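Local coordinates for protein nudix Hydrolase, RenU (Mycolicibacterium smegmatis, PDB 6UUF) that probably hydrolyses nucleoside diphosphate derivatives, perhaps including NADH, as a magnesium-dependent enzyme of the Nudix family, at residues Gly19-Ala24 with Arg61-Thr66; Ala24-Arg29 with Ala70-Ala75; Val88-Val93 with Ala158-Leu163; Val92-Val97 with Tyr107-Ala112. The protein carries 3 engineered substitutions. One frame throughout, in Å; residues are numbered along the deposited sequence.

Contact 1. Residues Gly19-Ala24 with Arg61-Thr66; sequences GRHGAA and RDSHET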
loop_
_atom_site.group_PDB
_atom_site.type_symbol
_atom_site.label_atom_id
_atom_site.label_comp_id
_atom_site.label_asym_id
_atom_site.label_seq_id
_atom_site.Cartn_x
_atom_site.Cartn_y
_atom_site.Cartn_z
ATOM N N GLY A 19 -2.326 11.945 9.766
ATOM C CA GLY A 19 -3.528 11.124 9.773
ATOM C C GLY A 19 -3.776 10.504 11.130
ATOM O O GLY A 19 -3.127 9.525 11.543
ATOM N N ARG A 20 -4.733 11.079 11.827
ATOM C CA ARG A 20 -5.077 10.629 13.158
ATOM C C ARG A 20 -5.392 9.153 13.306
ATOM O O ARG A 20 -5.082 8.549 14.330
ATOM C CB ARG A 20 -6.224 11.477 13.670
ATOM C CG ARG A 20 -5.707 12.862 14.017
ATOM C CD ARG A 20 -6.557 13.594 15.011
ATOM N NE ARG A 20 -5.768 14.623 15.690
ATOM C CZ ARG A 20 -5.207 14.529 16.903
ATOM N NH1 ARG A 20 -4.531 15.576 17.360
ATOM N NH2 ARG A 20 -5.322 13.447 17.679
ATOM N N HIS A 21 -5.981 8.568 12.285
ATOM C CA HIS A 21 -6.348 7.145 12.303
ATOM C C HIS A 21 -5.336 6.288 11.541
ATOM O O HIS A 21 -5.657 5.162 11.139
ATOM C CB HIS A 21 -7.731 6.991 11.639
ATOM C CG HIS A 21 -8.782 7.910 12.188
ATOM N ND1 HIS A 21 -9.139 7.914 13.519
ATOM C CD2 HIS A 21 -9.586 8.814 11.578
ATOM C CE1 HIS A 21 -10.102 8.800 13.710
ATOM N NE2 HIS A 21 -10.398 9.348 12.548
ATOM N N GLY A 22 -4.143 6.834 11.293
ATOM C CA GLY A 22 -3.158 6.137 10.530
ATOM C C GLY A 22 -3.482 6.116 9.050
ATOM O O GLY A 22 -4.383 6.842 8.542
ATOM N N ALA A 23 -2.687 5.324 8.359
ATOM C CA ALA A 23 -2.793 5.216 6.930
ATOM C C ALA A 23 -2.831 3.741 6.562
ATOM O O ALA A 23 -2.488 2.850 7.382
ATOM C CB ALA A 23 -1.626 5.898 6.267
ATOM N N ALA A 24 -3.217 3.513 5.316
ATOM C CA ALA A 24 -3.323 2.163 4.766
ATOM C C ALA A 24 -2.916 2.154 3.308
ATOM O O ALA A 24 -3.182 3.105 2.582
ATOM C CB ALA A 24 -4.749 1.657 4.883
ATOM N N ARG A 61 -6.424 6.985 6.631
ATOM C CA ARG A 61 -7.651 6.320 6.995
ATOM C C ARG A 61 -8.620 7.326 7.582
ATOM O O ARG A 61 -8.254 8.125 8.449
ATOM C CB ARG A 61 -7.341 5.260 8.021
ATOM C CG ARG A 61 -8.528 4.461 8.428
ATOM C CD ARG A 61 -8.119 3.363 9.383
ATOM N NE ARG A 61 -9.335 2.724 9.875
ATOM C CZ ARG A 61 -9.369 1.845 10.873
ATOM N NH1 ARG A 61 -8.254 1.512 11.524
ATOM N NH2 ARG A 61 -10.544 1.339 11.251
ATOM N N ASP A 62 -9.851 7.277 7.094
ATOM C CA ASP A 62 -10.909 8.138 7.593
ATOM C C ASP A 62 -11.612 7.503 8.828
ATOM O O ASP A 62 -11.565 6.283 9.058
ATOM C CB ASP A 62 -11.889 8.436 6.453
ATOM C CG ASP A 62 -12.671 9.726 6.656
ATOM O OD1 ASP A 62 -12.428 10.483 7.646
ATOM O OD2 ASP A 62 -13.539 9.994 5.796
ATOM N N SER A 63 -12.245 8.355 9.626
ATOM C CA SER A 63 -12.891 7.988 10.888
ATOM C C SER A 63 -13.897 6.858 10.863
ATOM O O SER A 63 -14.062 6.209 11.862
ATOM C CB SER A 63 -13.611 9.195 11.481
ATOM O OG SER A 63 -12.729 10.281 11.565
ATOM N N HIS A 64 -14.542 6.620 9.732
ATOM C CA HIS A 64 -15.593 5.652 9.664
ATOM C C HIS A 64 -15.168 4.388 8.866
ATOM O O HIS A 64 -15.943 3.464 8.716
ATOM C CB HIS A 64 -16.790 6.306 9.033
ATOM C CG HIS A 64 -16.584 6.655 7.611
ATOM N ND1 HIS A 64 -15.824 7.730 7.216
ATOM C CD2 HIS A 64 -17.003 6.051 6.483
ATOM C CE1 HIS A 64 -15.807 7.791 5.899
ATOM N NE2 HIS A 64 -16.513 6.785 5.432
ATOM N N GLU A 65 -13.907 4.347 8.440
ATOM C CA GLU A 65 -13.408 3.360 7.493
ATOM C C GLU A 65 -12.592 2.306 8.164
ATOM O O GLU A 65 -11.878 2.556 9.107
ATOM C CB GLU A 65 -12.464 4.007 6.512
ATOM C CG GLU A 65 -13.134 4.820 5.448
ATOM C CD GLU A 65 -12.140 5.410 4.477
ATOM O OE1 GLU A 65 -11.004 5.795 4.845
ATOM O OE2 GLU A 65 -12.514 5.538 3.326
ATOM N N THR A 66 -12.649 1.116 7.598
ATOM C CA THR A 66 -11.718 0.071 7.972
ATOM C C THR A 66 -10.453 0.340 7.179
ATOM O O THR A 66 -10.529 1.036 6.129
ATOM C CB THR A 66 -12.287 -1.288 7.598
ATOM O OG1 THR A 66 -12.507 -1.308 6.175
ATOM C CG2 THR A 66 -13.605 -1.536 8.390
HETATM O O HOH W 1 -5.883 8.958 9.375
HETATM O O HOH W 2 -5.354 2.229 11.092
#
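Arg61 N donates a backbone hydrogen bond to Gly22 O at 2.8 Å, and an N-H...O angle of 172° makes this a nearly straight bond, which ties the loop to the residue just before strand 23-31. Residues 61-66 form the loop of the Nudix box that leads into helix 67-79; Glu65 and Arg73, joined by a salt bridge, occupy the fixed glutamate and arginine places of that signature. Each segment holds a type I turn, Gly19-Gly22 and Asp62-Glu65, and His21 of the first reaches Ser63 of the second. His21 CB packs against Arg61 O at 3.4 Å, that oxygen lying at the edge of the imidazole. CG anti to the carbonyl carbon (chi1 -51°) carries the ring out to Ser63, where NE2 hydrogen-bonds Ser63 OG at 2.7 Å, and the geometry allows either atom to be the donor. Arg61 stays extended from CG to NE, its CD passing His21 O at 3.5 Å. At the end of this straight chain, NE and NH2 hold Glu65 O side-on, at 2.7 Å from NE, with the carbonyl oxygen close to the guanidinium plane. A leucine in place of Arg61 would probably leave Glu65 O without both of these donors and the Asp62-Glu65 turn less firmly held. Water completes the joint. One molecule accepts from His21 N and donates to both Gly22 O and Arg61 O; a second accepts from Arg61 NH1 at 3.0 Å and donates to His21 O at 2.9 Å.

Contact 2. Residues Ala24-Arg29 with Ala70-Ala75; sequences AGLLLR and AAVRAA. Engineered in segment 70-75: Ala74 (natural residue Glu).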
loop_
_atom_site.group_PDB
_atom_site.type_symbol
_atom_site.label_atom_id
_atom_site.label_comp_id
_atom_site.label_asym_id
_atom_site.label_seq_id
_atom_site.Cartn_x
_atom_site.Cartn_y
_atom_site.Cartn_z
ATOM N N ALA A 24 -3.217 3.513 5.316
ATOM C CA ALA A 24 -3.323 2.163 4.766
ATOM C C ALA A 24 -2.916 2.154 3.308
ATOM O O ALA A 24 -3.182 3.105 2.582
ATOM C CB ALA A 24 -4.749 1.657 4.883
ATOM N N GLY A 25 -2.283 1.068 2.878
ATOM C CA GLY A 25 -1.919 0.903 1.467
ATOM C C GLY A 25 -2.316 -0.448 0.922
ATOM O O GLY A 25 -2.340 -1.430 1.680
ATOM N N LEU A 26 -2.591 -0.494 -0.390
ATOM C CA LEU A 26 -2.954 -1.712 -1.062
ATOM C C LEU A 26 -1.778 -2.397 -1.706
ATOM O O LEU A 26 -1.161 -1.838 -2.594
ATOM C CB LEU A 26 -3.986 -1.423 -2.127
ATOM C CG LEU A 26 -4.815 -2.630 -2.523
ATOM C CD1 LEU A 26 -5.634 -3.224 -1.387
ATOM C CD2 LEU A 26 -5.718 -2.168 -3.662
ATOM N N LEU A 27 -1.501 -3.623 -1.276
ATOM C CA LEU A 27 -0.582 -4.539 -1.965
ATOM C C LEU A 27 -1.410 -5.466 -2.810
ATOM O O LEU A 27 -1.889 -6.505 -2.338
ATOM C CB LEU A 27 0.242 -5.324 -0.940
ATOM C CG LEU A 27 1.231 -6.365 -1.440
ATOM C CD1 LEU A 27 2.112 -5.719 -2.476
ATOM C CD2 LEU A 27 2.122 -6.846 -0.283
ATOM N N LEU A 28 -1.629 -5.064 -4.049
ATOM C CA LEU A 28 -2.465 -5.798 -4.980
ATOM C C LEU A 28 -1.602 -6.769 -5.809
ATOM O O LEU A 28 -0.671 -6.331 -6.473
ATOM C CB LEU A 28 -3.170 -4.846 -5.921
ATOM C CG LEU A 28 -4.112 -5.516 -6.929
ATOM C CD1 LEU A 28 -5.200 -6.389 -6.268
ATOM C CD2 LEU A 28 -4.759 -4.411 -7.735
ATOM N N ARG A 29 -1.949 -8.057 -5.781
ATOM C CA ARG A 29 -1.222 -9.119 -6.479
ATOM C C ARG A 29 -1.965 -9.574 -7.693
ATOM O O ARG A 29 -3.201 -9.619 -7.676
ATOM C CB ARG A 29 -0.970 -10.314 -5.581
ATOM C CG ARG A 29 -0.345 -9.941 -4.233
ATOM C CD ARG A 29 -0.147 -11.182 -3.363
ATOM N NE ARG A 29 -1.406 -11.892 -3.062
ATOM C CZ ARG A 29 -1.466 -13.058 -2.422
ATOM N NH1 ARG A 29 -0.352 -13.695 -2.024
ATOM N NH2 ARG A 29 -2.650 -13.605 -2.201
ATOM N N ALA A 70 -10.040 1.905 3.336
ATOM C CA ALA A 70 -9.204 3.054 3.052
ATOM C C ALA A 70 -8.259 2.736 1.895
ATOM O O ALA A 70 -8.109 3.543 1.005
ATOM C CB ALA A 70 -8.413 3.486 4.263
ATOM N N ALA A 71 -7.663 1.548 1.905
ATOM C CA ALA A 71 -6.679 1.154 0.896
ATOM C C ALA A 71 -7.317 0.955 -0.490
ATOM O O ALA A 71 -6.747 1.285 -1.510
ATOM C CB ALA A 71 -5.954 -0.102 1.332
ATOM N N VAL A 72 -8.502 0.414 -0.515
ATOM C CA VAL A 72 -9.223 0.214 -1.755
ATOM C C VAL A 72 -9.620 1.573 -2.325
ATOM O O VAL A 72 -9.426 1.804 -3.526
ATOM C CB VAL A 72 -10.414 -0.729 -1.524
ATOM C CG1 VAL A 72 -11.311 -0.807 -2.743
ATOM C CG2 VAL A 72 -9.891 -2.106 -1.192
ATOM N N ARG A 73 -10.105 2.477 -1.470
ATOM C CA ARG A 73 -10.472 3.853 -1.908
ATOM C C ARG A 73 -9.250 4.604 -2.459
ATOM O O ARG A 73 -9.361 5.277 -3.494
ATOM C CB ARG A 73 -11.177 4.675 -0.810
ATOM C CG ARG A 73 -11.105 6.208 -0.998
ATOM C CD ARG A 73 -11.731 7.071 0.122
ATOM N NE ARG A 73 -11.137 6.874 1.461
ATOM C CZ ARG A 73 -9.986 7.390 1.882
ATOM N NH1 ARG A 73 -9.226 8.147 1.082
ATOM N NH2 ARG A 73 -9.557 7.113 3.100
ATOM N N ALA A 74 -8.106 4.489 -1.765
ATOM C CA ALA A 74 -6.862 5.080 -2.202
ATOM C C ALA A 74 -6.425 4.527 -3.544
ATOM O O ALA A 74 -6.011 5.268 -4.394
ATOM C CB ALA A 74 -5.770 4.841 -1.175
ATOM N N ALA A 75 -6.522 3.218 -3.732
ATOM C CA ALA A 75 -6.186 2.604 -5.021
ATOM C C ALA A 75 -7.088 3.060 -6.185
ATOM O O ALA A 75 -6.610 3.231 -7.326
ATOM C CB ALA A 75 -6.227 1.093 -4.898
#
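Ala71 is the bump that enters the strand surface: its CB sits 3.7 Å from Gly25 C and 3.8 Å from Leu26 N, pressed against the backbone between the side chains of Ala24 and Leu26. The Nudix-box helix thereby lies close on strand 23-31, the axes of the short segments approaching to 6.6 Å and crossing at -73°. In return, Ala24 CB fits between the methyl groups of Ala70 and Ala71, 4.1 Å from each CB. Leu26 supplies the larger projection. Holding CG anti to the backbone N (chi1 -158°), it parts its two methyls: CD2 reaches Ala75 CB, one turn on from Ala71, at 3.5 Å, while CD1 stays by Ala71 CB and lies more loosely by Val72 CG2, at 4.4 Å. Ala74, an engineered replacement of glutamate, also directs its CB toward the strand but makes no close contact with it. Val110 of strand 104-113 touches both Leu26 and Ala71. No hydrogen bond links the two segments, and the matched side chains are all alanine, valine or leucine, which is consistent with hydrophobic burial and close fit, not polar bonds, joining these two segments.

Contact 3. Residues Val88-Val93 with Ala158-Leu163; sequences VRTTVV and ATIPLL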
loop_
_atom_site.group_PDB
_atom_site.type_symbol
_atom_site.label_atom_id
_atom_site.label_comp_id
_atom_site.label_asym_id
_atom_site.label_seq_id
_atom_site.Cartn_x
_atom_site.Cartn_y
_atom_site.Cartn_z
ATOM N N VAL A 88 -10.005 -8.543 -1.411
ATOM C CA VAL A 88 -9.140 -8.249 -0.280
ATOM C C VAL A 88 -8.894 -9.551 0.464
ATOM O O VAL A 88 -9.837 -10.310 0.738
ATOM C CB VAL A 88 -9.754 -7.187 0.652
ATOM C CG1 VAL A 88 -8.930 -7.047 1.937
ATOM C CG2 VAL A 88 -9.866 -5.838 -0.059
ATOM N N ARG A 89 -7.640 -9.819 0.787
ATOM C CA ARG A 89 -7.251 -11.088 1.443
ATOM C C ARG A 89 -7.042 -10.873 2.943
ATOM O O ARG A 89 -7.792 -11.391 3.753
ATOM C CB ARG A 89 -6.003 -11.658 0.808
ATOM C CG ARG A 89 -6.108 -11.896 -0.686
ATOM C CD ARG A 89 -7.201 -12.880 -1.062
ATOM N NE ARG A 89 -7.061 -14.154 -0.341
ATOM C CZ ARG A 89 -6.226 -15.131 -0.674
ATOM N NH1 ARG A 89 -5.405 -15.025 -1.722
ATOM N NH2 ARG A 89 -6.199 -16.223 0.058
ATOM N N THR A 90 -6.086 -10.059 3.325
ATOM C CA THR A 90 -5.892 -9.792 4.752
ATOM C C THR A 90 -5.216 -8.423 4.955
ATOM O O THR A 90 -4.956 -7.720 3.981
ATOM C CB THR A 90 -5.050 -10.954 5.404
ATOM O OG1 THR A 90 -5.091 -10.879 6.836
ATOM C CG2 THR A 90 -3.619 -10.905 4.967
ATOM N N THR A 91 -4.987 -8.048 6.220
ATOM C CA THR A 91 -4.299 -6.820 6.576
ATOM C C THR A 91 -3.098 -7.196 7.438
ATOM O O THR A 91 -3.195 -8.100 8.259
ATOM C CB THR A 91 -5.200 -5.894 7.395
ATOM O OG1 THR A 91 -5.521 -6.540 8.626
ATOM C CG2 THR A 91 -6.510 -5.584 6.637
ATOM N N VAL A 92 -1.992 -6.497 7.250
ATOM C CA VAL A 92 -0.781 -6.586 8.103
ATOM C C VAL A 92 -0.344 -5.176 8.583
ATOM O O VAL A 92 -0.105 -4.256 7.774
ATOM C CB VAL A 92 0.396 -7.162 7.304
ATOM C CG1 VAL A 92 1.553 -7.508 8.238
ATOM C CG2 VAL A 92 -0.048 -8.389 6.521
ATOM N N VAL A 93 -0.225 -5.019 9.892
ATOM C CA VAL A 93 0.272 -3.787 10.462
ATOM C C VAL A 93 1.781 -3.796 10.217
ATOM O O VAL A 93 2.488 -4.572 10.841
ATOM C CB VAL A 93 -0.050 -3.674 11.957
ATOM C CG1 VAL A 93 0.490 -2.380 12.527
ATOM C CG2 VAL A 93 -1.545 -3.700 12.174
ATOM N N ALA A 158 3.545 -15.295 0.976
ATOM C CA ALA A 158 3.850 -16.676 0.610
ATOM C C ALA A 158 2.977 -17.653 1.359
ATOM O O ALA A 158 2.830 -18.787 0.914
ATOM C CB ALA A 158 5.328 -17.015 0.821
ATOM N N THR A 159 2.381 -17.232 2.474
ATOM C CA THR A 159 1.423 -18.092 3.167
ATOM C C THR A 159 -0.023 -17.916 2.692
ATOM O O THR A 159 -0.875 -18.547 3.247
ATOM C CB THR A 159 1.436 -17.875 4.683
ATOM O OG1 THR A 159 0.786 -16.634 4.981
ATOM C CG2 THR A 159 2.876 -17.862 5.253
ATOM N N ILE A 160 -0.315 -17.055 1.716
ATOM C CA ILE A 160 -1.641 -17.037 1.088
ATOM C C ILE A 160 -1.480 -16.986 -0.409
ATOM O O ILE A 160 -1.332 -15.917 -0.956
ATOM C CB ILE A 160 -2.550 -15.850 1.515
ATOM C CG1 ILE A 160 -1.747 -14.583 1.820
ATOM C CG2 ILE A 160 -3.384 -16.235 2.737
ATOM C CD1 ILE A 160 -2.614 -13.409 2.224
ATOM N N PRO A 161 -1.522 -18.140 -1.091
ATOM C CA PRO A 161 -1.457 -18.090 -2.564
ATOM C C PRO A 161 -2.672 -17.447 -3.200
ATOM O O PRO A 161 -3.754 -17.420 -2.605
ATOM C CB PRO A 161 -1.405 -19.555 -2.955
ATOM C CG PRO A 161 -2.008 -20.268 -1.771
ATOM C CD PRO A 161 -1.469 -19.526 -0.608
ATOM N N LEU A 162 -2.481 -16.938 -4.413
ATOM C CA LEU A 162 -3.551 -16.252 -5.116
ATOM C C LEU A 162 -4.697 -17.211 -5.321
ATOM O O LEU A 162 -4.502 -18.401 -5.415
ATOM C CB LEU A 162 -3.112 -15.692 -6.481
ATOM C CG LEU A 162 -2.469 -14.303 -6.485
ATOM C CD1 LEU A 162 -1.071 -14.374 -5.897
ATOM C CD2 LEU A 162 -2.421 -13.743 -7.891
ATOM N N LEU A 163 -5.887 -16.643 -5.424
ATOM C CA LEU A 163 -7.114 -17.381 -5.648
ATOM C C LEU A 163 -7.264 -17.849 -7.076
ATOM O O LEU A 163 -6.491 -17.474 -7.948
ATOM C CB LEU A 163 -8.285 -16.467 -5.311
ATOM C CG LEU A 163 -8.275 -15.986 -3.877
ATOM C CD1 LEU A 163 -9.538 -15.185 -3.591
ATOM C CD2 LEU A 163 -8.170 -17.161 -2.917
#
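Arg89 on strand 87-98 runs into the loop 158-163, which follows helix 144-158, and supplies most of the strand's share of the contact. A classic beta bulge, with Arg89 and Thr90 both facing Ile111 on the neighbouring strand, accounts for two successive side chains turning toward the loop. From its start, Arg89 CB lies 4.1 Å from Ile160 CD1. Bends at chi2 and chi3 then fold the chain along Leu163, so that CD passes Leu163 CD1 at 4.1 Å and NE runs beside CG and CD2 of that leucine. At CZ the guanidinium is covered: Leu163 CD2 stands over the centre of one face, 3.6 Å from CZ. NH2 approaches Ile160 CG2 at 3.9 Å. NH1 donates to Pro161 O at 3.0 Å along a nearly straight bond (171°); the oxygen lies close to the guanidinium plane, whereas the donor stands above the carbonyl plane. Beside the arginine, Thr90 CG2 meets Ile160 CD1 at 3.8 Å. The stronger partner of NH1 is Asp113, through OD2, and the other carboxylate oxygen, OD1, pairs with Arg29 NE, so one aspartate serves two neighbouring arginines. The chemistry implies a mixed attachment: a leucine methyl covers one face, while Pro161 O and the carboxylate of Asp113 hold NH1; the shared carboxylate is likely to offset the closeness of Arg29 and Arg89.

Contact 4. Residues Val92-Val97 with Tyr107-Ala112; sequences VVTAEV and YTTVIA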
loop_
_atom_site.group_PDB
_atom_site.type_symbol
_atom_site.label_atom_id
_atom_site.label_comp_id
_atom_site.label_asym_id
_atom_site.label_seq_id
_atom_site.Cartn_x
_atom_site.Cartn_y
_atom_site.Cartn_z
ATOM N N VAL A 92 -1.992 -6.497 7.250
ATOM C CA VAL A 92 -0.781 -6.586 8.103
ATOM C C VAL A 92 -0.344 -5.176 8.583
ATOM O O VAL A 92 -0.105 -4.256 7.774
ATOM C CB VAL A 92 0.396 -7.162 7.304
ATOM C CG1 VAL A 92 1.553 -7.508 8.238
ATOM C CG2 VAL A 92 -0.048 -8.389 6.521
ATOM N N VAL A 93 -0.225 -5.019 9.892
ATOM C CA VAL A 93 0.272 -3.787 10.462
ATOM C C VAL A 93 1.781 -3.796 10.217
ATOM O O VAL A 93 2.488 -4.572 10.841
ATOM C CB VAL A 93 -0.050 -3.674 11.957
ATOM C CG1 VAL A 93 0.490 -2.380 12.527
ATOM C CG2 VAL A 93 -1.545 -3.700 12.174
ATOM N N THR A 94 2.232 -2.932 9.302
ATOM C CA THR A 94 3.623 -2.840 8.864
ATOM C C THR A 94 4.394 -1.703 9.512
ATOM O O THR A 94 5.588 -1.592 9.300
ATOM C CB THR A 94 3.719 -2.723 7.320
ATOM O OG1 THR A 94 2.688 -1.871 6.823
ATOM C CG2 THR A 94 3.486 -4.076 6.684
ATOM N N ALA A 95 3.722 -0.865 10.305
ATOM C CA ALA A 95 4.375 0.196 11.061
ATOM C C ALA A 95 3.466 0.673 12.192
ATOM O O ALA A 95 2.261 0.833 12.009
ATOM C CB ALA A 95 4.757 1.354 10.149
ATOM N N GLU A 96 4.073 0.900 13.347
ATOM C CA GLU A 96 3.376 1.198 14.576
ATOM C C GLU A 96 4.226 2.174 15.383
ATOM O O GLU A 96 5.411 1.891 15.673
ATOM C CB GLU A 96 3.226 -0.101 15.343
ATOM C CG GLU A 96 2.301 -0.037 16.521
ATOM C CD GLU A 96 2.107 -1.417 17.122
ATOM O OE1 GLU A 96 3.131 -2.071 17.458
ATOM O OE2 GLU A 96 0.938 -1.851 17.240
ATOM N N VAL A 97 3.641 3.317 15.734
ATOM C CA VAL A 97 4.409 4.366 16.396
ATOM C C VAL A 97 3.672 4.782 17.622
ATOM O O VAL A 97 2.491 5.104 17.541
ATOM C CB VAL A 97 4.656 5.601 15.500
ATOM C CG1 VAL A 97 5.403 6.670 16.254
ATOM C CG2 VAL A 97 5.505 5.212 14.305
ATOM N N TYR A 107 0.547 2.165 10.059
ATOM C CA TYR A 107 0.382 1.921 8.654
ATOM C C TYR A 107 -0.016 0.460 8.514
ATOM O O TYR A 107 0.727 -0.438 9.009
ATOM C CB TYR A 107 1.702 2.130 7.877
ATOM C CG TYR A 107 1.512 2.062 6.380
ATOM C CD1 TYR A 107 1.443 0.847 5.709
ATOM C CD2 TYR A 107 1.419 3.219 5.620
ATOM C CE1 TYR A 107 1.239 0.783 4.348
ATOM C CE2 TYR A 107 1.274 3.169 4.237
ATOM C CZ TYR A 107 1.167 1.954 3.617
ATOM O OH TYR A 107 0.996 1.932 2.267
ATOM N N THR A 108 -1.090 0.239 7.757
ATOM C CA THR A 108 -1.637 -1.066 7.527
ATOM C C THR A 108 -1.583 -1.397 6.052
ATOM O O THR A 108 -2.173 -0.705 5.207
ATOM C CB THR A 108 -3.082 -1.161 8.010
ATOM O OG1 THR A 108 -3.144 -0.906 9.402
ATOM C CG2 THR A 108 -3.651 -2.556 7.773
ATOM N N THR A 109 -0.899 -2.495 5.749
ATOM C CA THR A 109 -0.842 -3.027 4.392
ATOM C C THR A 109 -2.003 -3.986 4.205
ATOM O O THR A 109 -2.208 -4.926 4.999
ATOM C CB THR A 109 0.509 -3.747 4.108
ATOM O OG1 THR A 109 1.570 -2.799 4.202
ATOM C CG2 THR A 109 0.514 -4.343 2.723
ATOM N N VAL A 110 -2.761 -3.744 3.144
ATOM C CA VAL A 110 -3.913 -4.528 2.841
ATOM C C VAL A 110 -3.521 -5.312 1.591
ATOM O O VAL A 110 -3.341 -4.730 0.500
ATOM C CB VAL A 110 -5.127 -3.598 2.625
ATOM C CG1 VAL A 110 -6.387 -4.358 2.210
ATOM C CG2 VAL A 110 -5.423 -2.827 3.912
ATOM N N ILE A 111 -3.393 -6.631 1.750
ATOM C CA ILE A 111 -3.064 -7.541 0.653
ATOM C C ILE A 111 -4.334 -7.894 -0.127
ATOM O O ILE A 111 -5.325 -8.309 0.453
ATOM C CB ILE A 111 -2.421 -8.834 1.218
ATOM C CG1 ILE A 111 -1.187 -8.452 2.086
ATOM C CG2 ILE A 111 -2.101 -9.797 0.093
ATOM C CD1 ILE A 111 -0.388 -9.608 2.651
ATOM N N ALA A 112 -4.302 -7.777 -1.433
ATOM C CA ALA A 112 -5.462 -8.132 -2.238
ATOM C C ALA A 112 -5.002 -8.780 -3.523
ATOM O O ALA A 112 -3.830 -8.611 -3.908
ATOM C CB ALA A 112 -6.318 -6.915 -2.545
#
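The beta hairpin of strands 87-98 and 104-113 carries a classic bulge here, Thr94 and Ala95 both facing Tyr107. Tyr107 O accepts from Thr94 N at 2.9 Å and, by a longer and more bent bond, from Ala95 N at 3.3 Å; Tyr107 N returns a bond to Ala95 O at 2.9 Å. Before the bulge the pairing is regular, with Val92 and Thr109 exchanging N-H...O bonds in both directions, and Val93 and Thr108 forming the next, non-hydrogen-bonded antiparallel pair. Within the Nudix fold strand 87-98 lies at an edge of the mixed sheet, and 104-113 links it to 23-31; helix 144-158 covers the face that bears Val92 and Thr109, through Val156 and Leu153. Thr94 makes the polar side-chain contact. Its OG1 stands between the backbone N and the carbonyl carbon (chi1 40°), which brings it 3.0 Å from Thr109 OG1 in a hydrogen bond of undecided direction and 3.2 Å from Tyr107 CD1, near the plane of the ring at its edge. A valine in place of Thr94 would probably leave Thr109 OG1 without this hydroxyl partner. Farther along, Val92 CG2 touches Ile111 CD1 at 4.1 Å, and at the bulge Ala95 CB rests 3.9 Å from Tyr107 CB.

In the fold
Contacts 1 and 2 share Ala24 and strand 23-31, their centres about 12 Å apart; their segments alternate along the chain, so the Nudix-box loop and then its helix lie along one strand. Contacts 3 and 4 come later in the chain, both start on strand 87-98 and share Val92 and Val93, again with centres about 12 Å apart. Strand 104-113 joins the two pairs, parallel to 23-31 and antiparallel to 87-98. Contacts 1 and 3 are farthest apart, about 21 Å between centres. Leu26 and Val110 face helix 67-79 while Leu27 and Thr109 face helix 144-158, so the mixed sheet lies between the helices, as in the alpha/beta/alpha sandwich of Nudix enzymes, which probably helps to position the Nudix box.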